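Local structure of deoxyhypusine synthase, putative (Entamoeba histolytica, 7L9R) at residues L65-S70 against K75-G80; K113-I118 against K340-T345; T127-C132 against Q168-F173; E161-T166 against D224-T229. The protein probably makes the deoxyhypusine residue of a substrate protein as an NAD-dependent transferase of the deoxyhypusine synthase family. All blocks are in the same frame, centred on the assembly; numbering follows the deposited sequence.

Contact 1: L65-S70 against K75-G80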
loop_
_atom_site.group_PDB
_atom_site.type_symbol
_atom_site.label_atom_id
_atom_site.label_comp_id
_atom_site.label_asym_id
_atom_site.label_seq_id
_atom_site.Cartn_x
_atom_site.Cartn_y
_atom_site.Cartn_z
ATOM N N LEU B 65 22.812 -18.270 -14.208
ATOM C CA LEU B 65 22.955 -19.104 -15.396
ATOM C C LEU B 65 24.409 -19.464 -15.676
ATOM O O LEU B 65 24.683 -20.564 -16.166
ATOM C CB LEU B 65 22.341 -18.392 -16.603
ATOM C CG LEU B 65 20.845 -18.084 -16.489
ATOM C CD1 LEU B 65 20.393 -17.123 -17.573
ATOM C CD2 LEU B 65 20.031 -19.366 -16.547
ATOM N N THR B 66 25.350 -18.568 -15.368
ATOM C CA THR B 66 26.755 -18.762 -15.718
ATOM C C THR B 66 27.611 -19.274 -14.568
ATOM O O THR B 66 28.812 -19.487 -14.767
ATOM C CB THR B 66 27.364 -17.453 -16.235
ATOM O OG1 THR B 66 27.369 -16.479 -15.184
ATOM C CG2 THR B 66 26.569 -16.916 -17.408
ATOM N N TRP B 67 27.045 -19.460 -13.377
ATOM C CA TRP B 67 27.858 -19.834 -12.226
ATOM C C TRP B 67 28.560 -21.170 -12.457
ATOM O O TRP B 67 27.965 -22.130 -12.955
ATOM C CB TRP B 67 27.004 -19.919 -10.961
ATOM C CG TRP B 67 27.815 -20.277 -9.744
ATOM C CD1 TRP B 67 28.401 -19.409 -8.872
ATOM C CD2 TRP B 67 28.155 -21.596 -9.284
ATOM N NE1 TRP B 67 29.071 -20.099 -7.893
ATOM C CE2 TRP B 67 28.936 -21.442 -8.122
ATOM C CE3 TRP B 67 27.866 -22.886 -9.739
ATOM C CZ2 TRP B 67 29.434 -22.531 -7.407
ATOM C CZ3 TRP B 67 28.363 -23.966 -9.025
ATOM C CH2 TRP B 67 29.138 -23.781 -7.874
ATOM N N GLN B 68 29.826 -21.231 -12.057
ATOM C CA GLN B 68 30.649 -22.429 -12.127
ATOM C C GLN B 68 31.423 -22.565 -10.826
ATOM O O GLN B 68 31.736 -21.555 -10.183
ATOM C CB GLN B 68 31.645 -22.383 -13.295
ATOM C CG GLN B 68 31.035 -22.364 -14.683
ATOM C CD GLN B 68 32.106 -22.373 -15.768
ATOM O OE1 GLN B 68 33.184 -22.942 -15.585
ATOM N NE2 GLN B 68 31.813 -21.740 -16.897
ATOM N N PRO B 69 31.753 -23.791 -10.418
ATOM C CA PRO B 69 32.561 -23.953 -9.205
ATOM C C PRO B 69 33.954 -23.390 -9.415
ATOM O O PRO B 69 34.531 -23.496 -10.502
ATOM C CB PRO B 69 32.602 -25.472 -8.994
ATOM C CG PRO B 69 31.513 -26.024 -9.845
ATOM C CD PRO B 69 31.382 -25.088 -11.006
ATOM N N SER B 70 34.488 -22.776 -8.365
ATOM C CA SER B 70 35.870 -22.334 -8.396
ATOM C C SER B 70 36.794 -23.540 -8.277
ATOM O O SER B 70 36.377 -24.639 -7.899
ATOM C CB SER B 70 36.147 -21.340 -7.269
ATOM O OG SER B 70 36.079 -21.978 -6.006
ATOM N N LYS B 75 37.796 -28.889 -5.643
ATOM C CA LYS B 75 38.566 -29.796 -4.800
ATOM C C LYS B 75 37.721 -30.356 -3.663
ATOM O O LYS B 75 37.977 -31.471 -3.196
ATOM C CB LYS B 75 39.798 -29.080 -4.245
ATOM N N GLU B 76 36.711 -29.613 -3.210
ATOM C CA GLU B 76 35.904 -30.075 -2.090
ATOM C C GLU B 76 34.922 -31.173 -2.483
ATOM O O GLU B 76 34.404 -31.863 -1.598
ATOM C CB GLU B 76 35.148 -28.898 -1.467
ATOM N N TYR B 77 34.668 -31.359 -3.779
ATOM C CA TYR B 77 33.736 -32.390 -4.222
ATOM C C TYR B 77 34.355 -33.772 -4.042
ATOM O O TYR B 77 35.502 -34.005 -4.433
ATOM C CB TYR B 77 33.356 -32.166 -5.686
ATOM C CG TYR B 77 32.675 -30.842 -5.958
ATOM C CD1 TYR B 77 31.782 -30.294 -5.044
ATOM C CD2 TYR B 77 32.928 -30.139 -7.127
ATOM C CE1 TYR B 77 31.159 -29.084 -5.291
ATOM C CE2 TYR B 77 32.311 -28.927 -7.384
ATOM C CZ TYR B 77 31.429 -28.406 -6.463
ATOM O OH TYR B 77 30.818 -27.201 -6.715
ATOM N N VAL B 78 33.585 -34.693 -3.462
ATOM C CA VAL B 78 34.070 -36.038 -3.177
ATOM C C VAL B 78 33.866 -36.932 -4.395
ATOM O O VAL B 78 33.084 -36.629 -5.301
ATOM C CB VAL B 78 33.383 -36.642 -1.934
ATOM C CG1 VAL B 78 33.470 -35.684 -0.757
ATOM C CG2 VAL B 78 31.937 -37.000 -2.240
ATOM N N GLU B 79 34.600 -38.044 -4.418
ATOM C CA GLU B 79 34.402 -39.050 -5.452
ATOM C C GLU B 79 33.012 -39.658 -5.320
ATOM O O GLU B 79 32.553 -39.973 -4.218
ATOM C CB GLU B 79 35.470 -40.141 -5.349
ATOM N N GLY B 80 32.334 -39.818 -6.454
ATOM C CA GLY B 80 30.978 -40.310 -6.463
ATOM C C GLY B 80 29.915 -39.239 -6.356
ATOM O O GLY B 80 28.728 -39.553 -6.505
#
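A small apolar contact, centred on P69 and Y77, closes the chain around the short helix 71-76 in a peripheral part of the subunit, after helix 51-66 has ended. The phenol of Y77 points its hydroxyl end at the proline. Both P69 CB and P69 CG lie 3.4 Å from Y77 OH, while P69 CB also reaches Y77 CE2 at 3.8 Å. The pyrrolidine therefore sits at the edge of the phenol ring, close to its plane, and the two side chains cross at about a right angle, with CB and CG of the proline side by side against the OH and CE2 corner of the tyrosine. W67, running toward Y77 from the opposite direction, adds a looser touch, where its CH2 comes within 4.0 Å of Y77 OH, again at the rim of the indole and in its plane. This reach depends on W67 CG being anti to the backbone N (chi1 -179°), which extends the indole along the chain so that P69 N also lies over one of its faces, 3.6 Å above the plane. V261 packs against both W67 and Y77, P69 also touches K74, and K85 makes a cation-pi contact with the Y77 ring. The intervening helix opens at S70, whose side chain caps a backbone N just past it while S70 N donates to E73 OE1, a pattern consistent with a capping box.

Contact 2: K113-I118 against K340-T345; sequences KCVDYI and KTFAVT
Next to F342, whose ring packs on C114, the carbonyl oxygen T341 O is held by two backbone donors, V344 N at 3.1 Å and T345 N at 2.8 Å. The paired bonds close a tight alpha-turn that carries F342 near its start and probably helps set the direction in which the phenyl leaves the chain. With F342 CG beside its own backbone N (chi1 -71°), the ring extends to the segment 113-118, and C114 receives it. C114 CB approaches F342 CD1 to 3.4 Å, the tightest point of the contact, and C114 SG is 3.9 Å from that same carbon. C114 SG lies 5.0 Å from the F342 ring centroid and 59° off the ring normal, an oblique sulfur-aromatic contact. The C114 carbonyl also comes close, C114 O lying 3.5 Å from F342 CE1. V115 CG1 makes a marginal approach to F342 CZ. All three residues are buried, so the contact is apolar core packing. D116 braces the same segment through OD2, which forms a salt bridge to R347 and accepts from I89 N. K113 is the C-prime residue of the Schellman motif ending helix 102-111, and the chain then runs into strand 117-120 of the parallel sheet. L109 of that helix and L65 of helix 51-66 also pack on F342, while A343 just beyond meets F31 of the second subunit.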
loop_
_atom_site.group_PDB
_atom_site.type_symbol
_atom_site.label_atom_id
_atom_site.label_comp_id
_atom_site.label_asym_id
_atom_site.label_seq_id
_atom_site.Cartn_x
_atom_site.Cartn_y
_atom_site.Cartn_z
ATOM N N LYS B 113 14.530 -25.556 -20.496
ATOM C CA LYS B 113 15.237 -26.016 -19.301
ATOM C C LYS B 113 16.022 -24.888 -18.639
ATOM O O LYS B 113 17.087 -25.110 -18.056
ATOM C CB LYS B 113 16.154 -27.195 -19.625
ATOM C CG LYS B 113 15.432 -28.371 -20.237
ATOM C CD LYS B 113 16.368 -29.559 -20.426
ATOM C CE LYS B 113 15.639 -30.736 -21.062
ATOM N NZ LYS B 113 16.506 -31.942 -21.189
ATOM N N CYS B 114 15.463 -23.677 -18.693
ATOM C CA CYS B 114 16.080 -22.519 -18.059
ATOM C C CYS B 114 15.937 -22.532 -16.547
ATOM O O CYS B 114 16.702 -21.844 -15.861
ATOM C CB CYS B 114 15.466 -21.235 -18.609
ATOM S SG CYS B 114 15.824 -20.964 -20.348
ATOM N N VAL B 115 14.959 -23.268 -16.017
ATOM C CA VAL B 115 14.747 -23.382 -14.583
ATOM C C VAL B 115 14.581 -24.852 -14.228
ATOM O O VAL B 115 14.300 -25.697 -15.080
ATOM C CB VAL B 115 13.532 -22.561 -14.102
ATOM C CG1 VAL B 115 13.669 -21.109 -14.540
ATOM C CG2 VAL B 115 12.232 -23.162 -14.624
ATOM N N ASP B 116 14.774 -25.154 -12.948
ATOM C CA ASP B 116 14.747 -26.526 -12.459
ATOM C C ASP B 116 13.497 -26.864 -11.665
ATOM O O ASP B 116 13.066 -28.021 -11.676
ATOM C CB ASP B 116 15.977 -26.786 -11.590
ATOM C CG ASP B 116 17.274 -26.521 -12.341
ATOM O OD1 ASP B 116 17.438 -27.064 -13.457
ATOM O OD2 ASP B 116 18.119 -25.756 -11.829
ATOM N N TYR B 117 12.903 -25.886 -10.989
ATOM C CA TYR B 117 11.729 -26.102 -10.162
ATOM C C TYR B 117 10.840 -24.880 -10.257
ATOM O O TYR B 117 11.322 -23.757 -10.422
ATOM C CB TYR B 117 12.081 -26.338 -8.686
ATOM C CG TYR B 117 12.899 -27.575 -8.415
ATOM C CD1 TYR B 117 12.288 -28.815 -8.281
ATOM C CD2 TYR B 117 14.280 -27.502 -8.262
ATOM C CE1 TYR B 117 13.026 -29.950 -8.019
ATOM C CE2 TYR B 117 15.033 -28.639 -8.001
ATOM C CZ TYR B 117 14.397 -29.862 -7.881
ATOM O OH TYR B 117 15.119 -31.005 -7.614
ATOM N N ILE B 118 9.540 -25.105 -10.121
ATOM C CA ILE B 118 8.557 -24.034 -10.085
ATOM C C ILE B 118 7.751 -24.158 -8.799
ATOM O O ILE B 118 7.435 -25.267 -8.356
ATOM C CB ILE B 118 7.636 -24.067 -11.319
ATOM C CG1 ILE B 118 8.405 -23.627 -12.564
ATOM C CG2 ILE B 118 6.415 -23.187 -11.114
ATOM C CD1 ILE B 118 7.567 -23.647 -13.817
ATOM N N LYS B 340 17.129 -9.907 -21.704
ATOM C CA LYS B 340 18.515 -9.595 -21.379
ATOM C C LYS B 340 19.195 -10.704 -20.583
ATOM O O LYS B 340 20.364 -10.554 -20.214
ATOM C CB LYS B 340 18.594 -8.278 -20.592
ATOM C CG LYS B 340 17.923 -7.092 -21.281
ATOM C CD LYS B 340 18.731 -6.585 -22.463
ATOM C CE LYS B 340 18.043 -5.393 -23.116
ATOM N NZ LYS B 340 18.860 -4.818 -24.231
ATOM N N THR B 341 18.494 -11.809 -20.307
ATOM C CA THR B 341 19.066 -12.900 -19.526
ATOM C C THR B 341 18.797 -14.257 -20.169
ATOM O O THR B 341 19.627 -14.761 -20.931
ATOM C CB THR B 341 18.521 -12.886 -18.095
ATOM O OG1 THR B 341 17.091 -12.917 -18.129
ATOM C CG2 THR B 341 18.982 -11.639 -17.345
ATOM N N PHE B 342 17.647 -14.862 -19.859
ATOM C CA PHE B 342 17.378 -16.227 -20.308
ATOM C C PHE B 342 17.420 -16.367 -21.824
ATOM O O PHE B 342 17.762 -17.442 -22.332
ATOM C CB PHE B 342 16.017 -16.702 -19.804
ATOM C CG PHE B 342 15.969 -16.967 -18.333
ATOM C CD1 PHE B 342 16.600 -18.080 -17.803
ATOM C CD2 PHE B 342 15.256 -16.132 -17.484
ATOM C CE1 PHE B 342 16.544 -18.348 -16.446
ATOM C CE2 PHE B 342 15.195 -16.394 -16.123
ATOM C CZ PHE B 342 15.842 -17.505 -15.604
ATOM N N ALA B 343 17.068 -15.314 -22.560
ATOM C CA ALA B 343 16.968 -15.416 -24.010
ATOM C C ALA B 343 18.303 -15.234 -24.723
ATOM O O ALA B 343 18.388 -15.542 -25.916
ATOM C CB ALA B 343 15.952 -14.400 -24.535
ATOM N N VAL B 344 19.337 -14.745 -24.038
ATOM C CA VAL B 344 20.644 -14.542 -24.656
ATOM C C VAL B 344 21.776 -15.262 -23.936
ATOM O O VAL B 344 22.818 -15.520 -24.559
ATOM C CB VAL B 344 20.984 -13.040 -24.782
ATOM C CG1 VAL B 344 20.193 -12.401 -25.905
ATOM C CG2 VAL B 344 20.693 -12.328 -23.452
ATOM N N THR B 345 21.644 -15.597 -22.660
ATOM C CA THR B 345 22.752 -16.150 -21.894
ATOM C C THR B 345 22.650 -17.669 -21.905
ATOM O O THR B 345 21.622 -18.225 -21.511
ATOM C CB THR B 345 22.735 -15.630 -20.456
ATOM O OG1 THR B 345 22.864 -14.202 -20.454
ATOM C CG2 THR B 345 23.887 -16.234 -19.669
#

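Contact 3: T127-C132 against Q168-F173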
loop_
_atom_site.group_PDB
_atom_site.type_symbol
_atom_site.label_atom_id
_atom_site.label_comp_id
_atom_site.label_asym_id
_atom_site.label_seq_id
_atom_site.Cartn_x
_atom_site.Cartn_y
_atom_site.Cartn_z
ATOM N N THR B 127 -5.426 -22.486 -14.984
ATOM C CA THR B 127 -5.351 -21.438 -15.998
ATOM C C THR B 127 -4.522 -21.892 -17.193
ATOM O O THR B 127 -4.906 -21.657 -18.345
ATOM C CB THR B 127 -4.762 -20.172 -15.380
ATOM O OG1 THR B 127 -5.589 -19.767 -14.287
ATOM C CG2 THR B 127 -4.664 -19.033 -16.394
ATOM N N ASP B 128 -3.392 -22.559 -16.934
ATOM C CA ASP B 128 -2.545 -23.061 -18.012
ATOM C C ASP B 128 -3.304 -24.061 -18.877
ATOM O O ASP B 128 -3.236 -24.005 -20.115
ATOM C CB ASP B 128 -1.285 -23.684 -17.406
ATOM C CG ASP B 128 -0.262 -24.121 -18.449
ATOM O OD1 ASP B 128 0.035 -23.337 -19.382
ATOM O OD2 ASP B 128 0.273 -25.247 -18.310
ATOM N N ILE B 129 -4.072 -24.950 -18.236
ATOM C CA ILE B 129 -4.926 -25.900 -18.947
ATOM C C ILE B 129 -6.027 -25.167 -19.704
ATOM O O ILE B 129 -6.300 -25.460 -20.876
ATOM C CB ILE B 129 -5.523 -26.919 -17.958
ATOM C CG1 ILE B 129 -4.431 -27.791 -17.339
ATOM C CG2 ILE B 129 -6.601 -27.768 -18.630
ATOM C CD1 ILE B 129 -4.921 -28.640 -16.175
ATOM N N MET B 130 -6.689 -24.220 -19.034
ATOM C CA MET B 130 -7.820 -23.513 -19.628
ATOM C C MET B 130 -7.420 -22.794 -20.911
ATOM O O MET B 130 -8.175 -22.787 -21.890
ATOM C CB MET B 130 -8.391 -22.527 -18.605
ATOM C CG MET B 130 -9.624 -21.779 -19.059
ATOM S SD MET B 130 -10.301 -20.693 -17.778
ATOM C CE MET B 130 -10.239 -21.760 -16.344
ATOM N N LYS B 131 -6.223 -22.202 -20.936
ATOM C CA LYS B 131 -5.770 -21.480 -22.118
ATOM C C LYS B 131 -5.500 -22.389 -23.309
ATOM O O LYS B 131 -5.375 -21.880 -24.426
ATOM C CB LYS B 131 -4.513 -20.668 -21.799
ATOM C CG LYS B 131 -4.789 -19.442 -20.952
ATOM C CD LYS B 131 -3.532 -18.639 -20.701
ATOM C CE LYS B 131 -3.880 -17.238 -20.208
ATOM N NZ LYS B 131 -2.677 -16.376 -20.005
ATOM N N CYS B 132 -5.423 -23.708 -23.115
ATOM C CA CYS B 132 -5.291 -24.612 -24.252
ATOM C C CYS B 132 -6.611 -24.838 -24.975
ATOM O O CYS B 132 -6.601 -25.290 -26.125
ATOM C CB CYS B 132 -4.727 -25.963 -23.804
ATOM S SG CYS B 132 -3.046 -25.921 -23.152
ATOM N N GLN B 168 -14.779 -30.077 -16.820
ATOM C CA GLN B 168 -15.023 -31.422 -17.329
ATOM C C GLN B 168 -13.714 -32.175 -17.514
ATOM O O GLN B 168 -13.599 -33.343 -17.127
ATOM C CB GLN B 168 -15.797 -31.358 -18.647
ATOM N N TRP B 169 -12.706 -31.509 -18.081
ATOM C CA TRP B 169 -11.394 -32.126 -18.240
ATOM C C TRP B 169 -10.811 -32.532 -16.892
ATOM O O TRP B 169 -10.362 -33.671 -16.713
ATOM C CB TRP B 169 -10.456 -31.158 -18.969
ATOM C CG TRP B 169 -9.163 -31.770 -19.430
ATOM C CD1 TRP B 169 -8.902 -32.308 -20.664
ATOM C CD2 TRP B 169 -7.953 -31.906 -18.671
ATOM N NE1 TRP B 169 -7.611 -32.771 -20.713
ATOM C CE2 TRP B 169 -7.004 -32.533 -19.507
ATOM C CE3 TRP B 169 -7.583 -31.568 -17.365
ATOM C CZ2 TRP B 169 -5.709 -32.824 -19.080
ATOM C CZ3 TRP B 169 -6.298 -31.855 -16.942
ATOM C CH2 TRP B 169 -5.375 -32.477 -17.797
ATOM N N LEU B 170 -10.804 -31.606 -15.929
ATOM C CA LEU B 170 -10.266 -31.920 -14.608
ATOM C C LEU B 170 -11.023 -33.071 -13.966
ATOM O O LEU B 170 -10.423 -33.929 -13.309
ATOM C CB LEU B 170 -10.313 -30.686 -13.708
ATOM C CG LEU B 170 -9.394 -29.535 -14.107
ATOM C CD1 LEU B 170 -9.715 -28.294 -13.293
ATOM C CD2 LEU B 170 -7.939 -29.940 -13.934
ATOM N N LYS B 171 -12.348 -33.098 -14.126
ATOM C CA LYS B 171 -13.134 -34.156 -13.505
ATOM C C LYS B 171 -12.849 -35.507 -14.149
ATOM O O LYS B 171 -12.757 -36.525 -13.454
ATOM C CB LYS B 171 -14.621 -33.818 -13.578
ATOM C CG LYS B 171 -15.051 -32.730 -12.619
ATOM C CD LYS B 171 -16.496 -32.336 -12.852
ATOM C CE LYS B 171 -16.952 -31.311 -11.838
ATOM N NZ LYS B 171 -18.351 -30.872 -12.091
ATOM N N GLU B 172 -12.701 -35.540 -15.475
ATOM C CA GLU B 172 -12.358 -36.799 -16.127
ATOM C C GLU B 172 -10.990 -37.291 -15.675
ATOM O O GLU B 172 -10.794 -38.493 -15.464
ATOM C CB GLU B 172 -12.410 -36.635 -17.647
ATOM C CG GLU B 172 -13.806 -36.363 -18.184
ATOM C CD GLU B 172 -13.840 -36.277 -19.694
ATOM O OE1 GLU B 172 -13.111 -37.055 -20.350
ATOM O OE2 GLU B 172 -14.596 -35.435 -20.226
ATOM N N PHE B 173 -10.043 -36.368 -15.489
ATOM C CA PHE B 173 -8.732 -36.741 -14.973
ATOM C C PHE B 173 -8.834 -37.306 -13.560
ATOM O O PHE B 173 -8.210 -38.326 -13.245
ATOM C CB PHE B 173 -7.804 -35.526 -15.021
ATOM C CG PHE B 173 -6.559 -35.665 -14.189
ATOM C CD1 PHE B 173 -5.480 -36.410 -14.639
ATOM C CD2 PHE B 173 -6.450 -34.999 -12.976
ATOM C CE1 PHE B 173 -4.323 -36.520 -13.876
ATOM C CE2 PHE B 173 -5.302 -35.104 -12.207
ATOM C CZ PHE B 173 -4.235 -35.860 -12.658
#
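I129 and W169 join two helices, 124-130 and 160-179, that pack outside the Rossmann-like parallel sheet; the first of them follows directly on strand 117-120. Within the segments 127-132 and 168-173 the backbones come nearest at these two residues, I129 CA lying 9.0 Å from W169 CA. The apolar interaction is carried almost wholly by the two branches of I129, which crosses the indole at about a right angle. The longer branch makes the tightest touch, with I129 CD1 3.6 Å from W169 CZ3. The shorter branch comes over one face of the ring, I129 CG2 standing 4.1 Å above the plane toward the rim, nearest W169 CE3. The closest approaches are thus to the six-membered half of the indole. W169 CG is anti to the backbone N (chi1 -169°), which turns the indole flank toward helix 124-130. A further aromatic neighbour is F133, whose ring meets that of W169 with the planes about 50° apart, and R199 of helix 189-200 also touches the indole. Polar bonding lies to the sides of the apolar patch. D128 OD1 forms a salt bridge with R103 and accepts from V206 N, while D128 OD2 accepts from I207 N, tying helix 124-130 to the start of helix 206-212. On the other helix, K171 forms a salt bridge with E233 of helix 226-237. The last apolar touch comes from L170, whose CD2 lies near the plane of the indole at its edge and reaches I129 CD1 at 4.0 Å.

Contact 4: E161-T166 against D224-T229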
loop_
_atom_site.group_PDB
_atom_site.type_symbol
_atom_site.label_atom_id
_atom_site.label_comp_id
_atom_site.label_asym_id
_atom_site.label_seq_id
_atom_site.Cartn_x
_atom_site.Cartn_y
_atom_site.Cartn_z
ATOM N N GLU B 161 -18.690 -21.470 -20.891
ATOM C CA GLU B 161 -18.334 -22.761 -21.469
ATOM C C GLU B 161 -16.840 -23.053 -21.381
ATOM O O GLU B 161 -16.444 -24.222 -21.459
ATOM C CB GLU B 161 -18.793 -22.825 -22.928
ATOM N N LEU B 162 -15.999 -22.031 -21.212
ATOM C CA LEU B 162 -14.570 -22.294 -21.094
ATOM C C LEU B 162 -14.231 -22.854 -19.718
ATOM O O LEU B 162 -13.390 -23.753 -19.596
ATOM C CB LEU B 162 -13.772 -21.023 -21.379
ATOM C CG LEU B 162 -12.251 -21.183 -21.395
ATOM C CD1 LEU B 162 -11.839 -22.299 -22.348
ATOM C CD2 LEU B 162 -11.583 -19.879 -21.782
ATOM N N ILE B 163 -14.881 -22.341 -18.675
ATOM C CA ILE B 163 -14.717 -22.928 -17.352
ATOM C C ILE B 163 -15.306 -24.333 -17.325
ATOM O O ILE B 163 -14.724 -25.257 -16.744
ATOM C CB ILE B 163 -15.358 -22.020 -16.287
ATOM C CG1 ILE B 163 -14.734 -20.626 -16.345
ATOM C CG2 ILE B 163 -15.210 -22.625 -14.888
ATOM C CD1 ILE B 163 -15.301 -19.661 -15.339
ATOM N N GLU B 164 -16.452 -24.527 -17.979
ATOM C CA GLU B 164 -17.085 -25.839 -17.951
ATOM C C GLU B 164 -16.235 -26.879 -18.672
ATOM O O GLU B 164 -16.091 -28.008 -18.187
ATOM C CB GLU B 164 -18.487 -25.762 -18.553
ATOM C CG GLU B 164 -19.354 -26.977 -18.242
ATOM C CD GLU B 164 -19.423 -27.291 -16.750
ATOM O OE1 GLU B 164 -19.396 -26.347 -15.926
ATOM O OE2 GLU B 164 -19.499 -28.491 -16.402
ATOM N N LYS B 165 -15.661 -26.521 -19.826
ATOM C CA LYS B 165 -14.757 -27.440 -20.512
ATOM C C LYS B 165 -13.553 -27.774 -19.637
ATOM O O LYS B 165 -13.119 -28.930 -19.570
ATOM C CB LYS B 165 -14.305 -26.845 -21.848
ATOM N N THR B 166 -13.012 -26.774 -18.942
ATOM C CA THR B 166 -11.883 -27.030 -18.059
ATOM C C THR B 166 -12.295 -27.914 -16.889
ATOM O O THR B 166 -11.562 -28.840 -16.521
ATOM C CB THR B 166 -11.298 -25.708 -17.569
ATOM O OG1 THR B 166 -10.977 -24.891 -18.699
ATOM C CG2 THR B 166 -10.041 -25.945 -16.729
ATOM N N ASP B 224 -7.121 -25.758 -3.262
ATOM C CA ASP B 224 -7.854 -24.545 -2.920
ATOM C C ASP B 224 -8.366 -23.810 -4.153
ATOM O O ASP B 224 -9.069 -22.808 -4.013
ATOM C CB ASP B 224 -6.971 -23.608 -2.079
ATOM C CG ASP B 224 -7.738 -22.413 -1.517
ATOM O OD1 ASP B 224 -8.670 -22.618 -0.707
ATOM O OD2 ASP B 224 -7.404 -21.266 -1.883
ATOM N N GLY B 225 -8.034 -24.282 -5.356
ATOM C CA GLY B 225 -8.479 -23.670 -6.580
ATOM C C GLY B 225 -9.540 -24.484 -7.291
ATOM O O GLY B 225 -10.214 -25.340 -6.699
ATOM N N LEU B 226 -9.677 -24.230 -8.597
ATOM C CA LEU B 226 -10.707 -24.898 -9.389
ATOM C C LEU B 226 -10.581 -26.416 -9.303
ATOM O O LEU B 226 -11.595 -27.127 -9.281
ATOM C CB LEU B 226 -10.627 -24.437 -10.843
ATOM C CG LEU B 226 -11.745 -24.911 -11.766
ATOM C CD1 LEU B 226 -13.085 -24.390 -11.269
ATOM C CD2 LEU B 226 -11.478 -24.468 -13.202
ATOM N N PHE B 227 -9.345 -26.927 -9.224
ATOM C CA PHE B 227 -9.136 -28.357 -8.995
ATOM C C PHE B 227 -9.890 -28.838 -7.757
ATOM O O PHE B 227 -10.528 -29.897 -7.784
ATOM C CB PHE B 227 -7.639 -28.666 -8.874
ATOM C CG PHE B 227 -7.317 -30.143 -8.838
ATOM C CD1 PHE B 227 -7.167 -30.866 -10.007
ATOM C CD2 PHE B 227 -7.146 -30.799 -7.633
ATOM C CE1 PHE B 227 -6.869 -32.220 -9.974
ATOM C CE2 PHE B 227 -6.849 -32.147 -7.593
ATOM C CZ PHE B 227 -6.716 -32.861 -8.766
ATOM N N GLY B 228 -9.847 -28.067 -6.668
ATOM C CA GLY B 228 -10.568 -28.468 -5.469
ATOM C C GLY B 228 -12.073 -28.364 -5.636
ATOM O O GLY B 228 -12.818 -29.224 -5.162
ATOM N N THR B 229 -12.538 -27.328 -6.339
ATOM C CA THR B 229 -13.957 -27.231 -6.674
ATOM C C THR B 229 -14.439 -28.475 -7.411
ATOM O O THR B 229 -15.522 -28.998 -7.118
ATOM C CB THR B 229 -14.213 -25.987 -7.527
ATOM O OG1 THR B 229 -13.730 -24.825 -6.844
ATOM C CG2 THR B 229 -15.706 -25.830 -7.821
#
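The threonine T166 places CG2 anti to its nitrogen and OG1 beside it (chi1 -55°), and the leucine L226 extends CG away from its own nitrogen (chi1 -173°), so that two methyl groups meet between the helices. The partners are T166 CG2 and L226 CD2, 4.1 Å apart, with the side chains crossing at a slant. The same L226 CD2 also lies 4.5 Å from I163 CG2, one turn back on helix 160-179, at the margin of the contact; the leucine methyl is thus flanked by two branched residues of a single helix face. The other branch of T166 is used within its own helix. T166 OG1 donates to L162 O at 2.8 Å, with the donor tilted 22° from the carbonyl plane. T166 N reaches the same oxygen at 3.1 Å from the opposite face of that plane, so L162 O is gripped by two donors of one residue. The hydroxyl's bond to this shared carbonyl oxygen helps fix the rotation of the threonine and keeps its methyl turned to the leucine. L226 opens helix 226-237, with G225 at its N-cap position and F227 N hydrogen-bonded to E126 OE2. Helix 124-130 sits against both partners: its M130 packs on L162 and T166 and its E126 on L226, while F227 lies on L170, F173 and I174 farther along helix 160-179.

How the contacts relate
Contacts 3 and 4 form one unit: their centres are only 7 Å apart, both use helix 160-179, and they touch directly along it. Helices 124-130, 160-179 and 226-237 thus pack as a cluster. Contacts 1 and 2 also touch, though their centres are 20 Å apart, with L65 and T66 resting on F342 and T345. The centre of contact 1 lies 42 to 45 Å from those of contacts 3 and 4, across the centre of the chain. Along the sequence contact 1 closes before the others open; contacts 3 and 4, whose segments alternate, both fall between the two segments of contact 2, which brings the chain after helix 330-339 against the connection leading into strand 117-120.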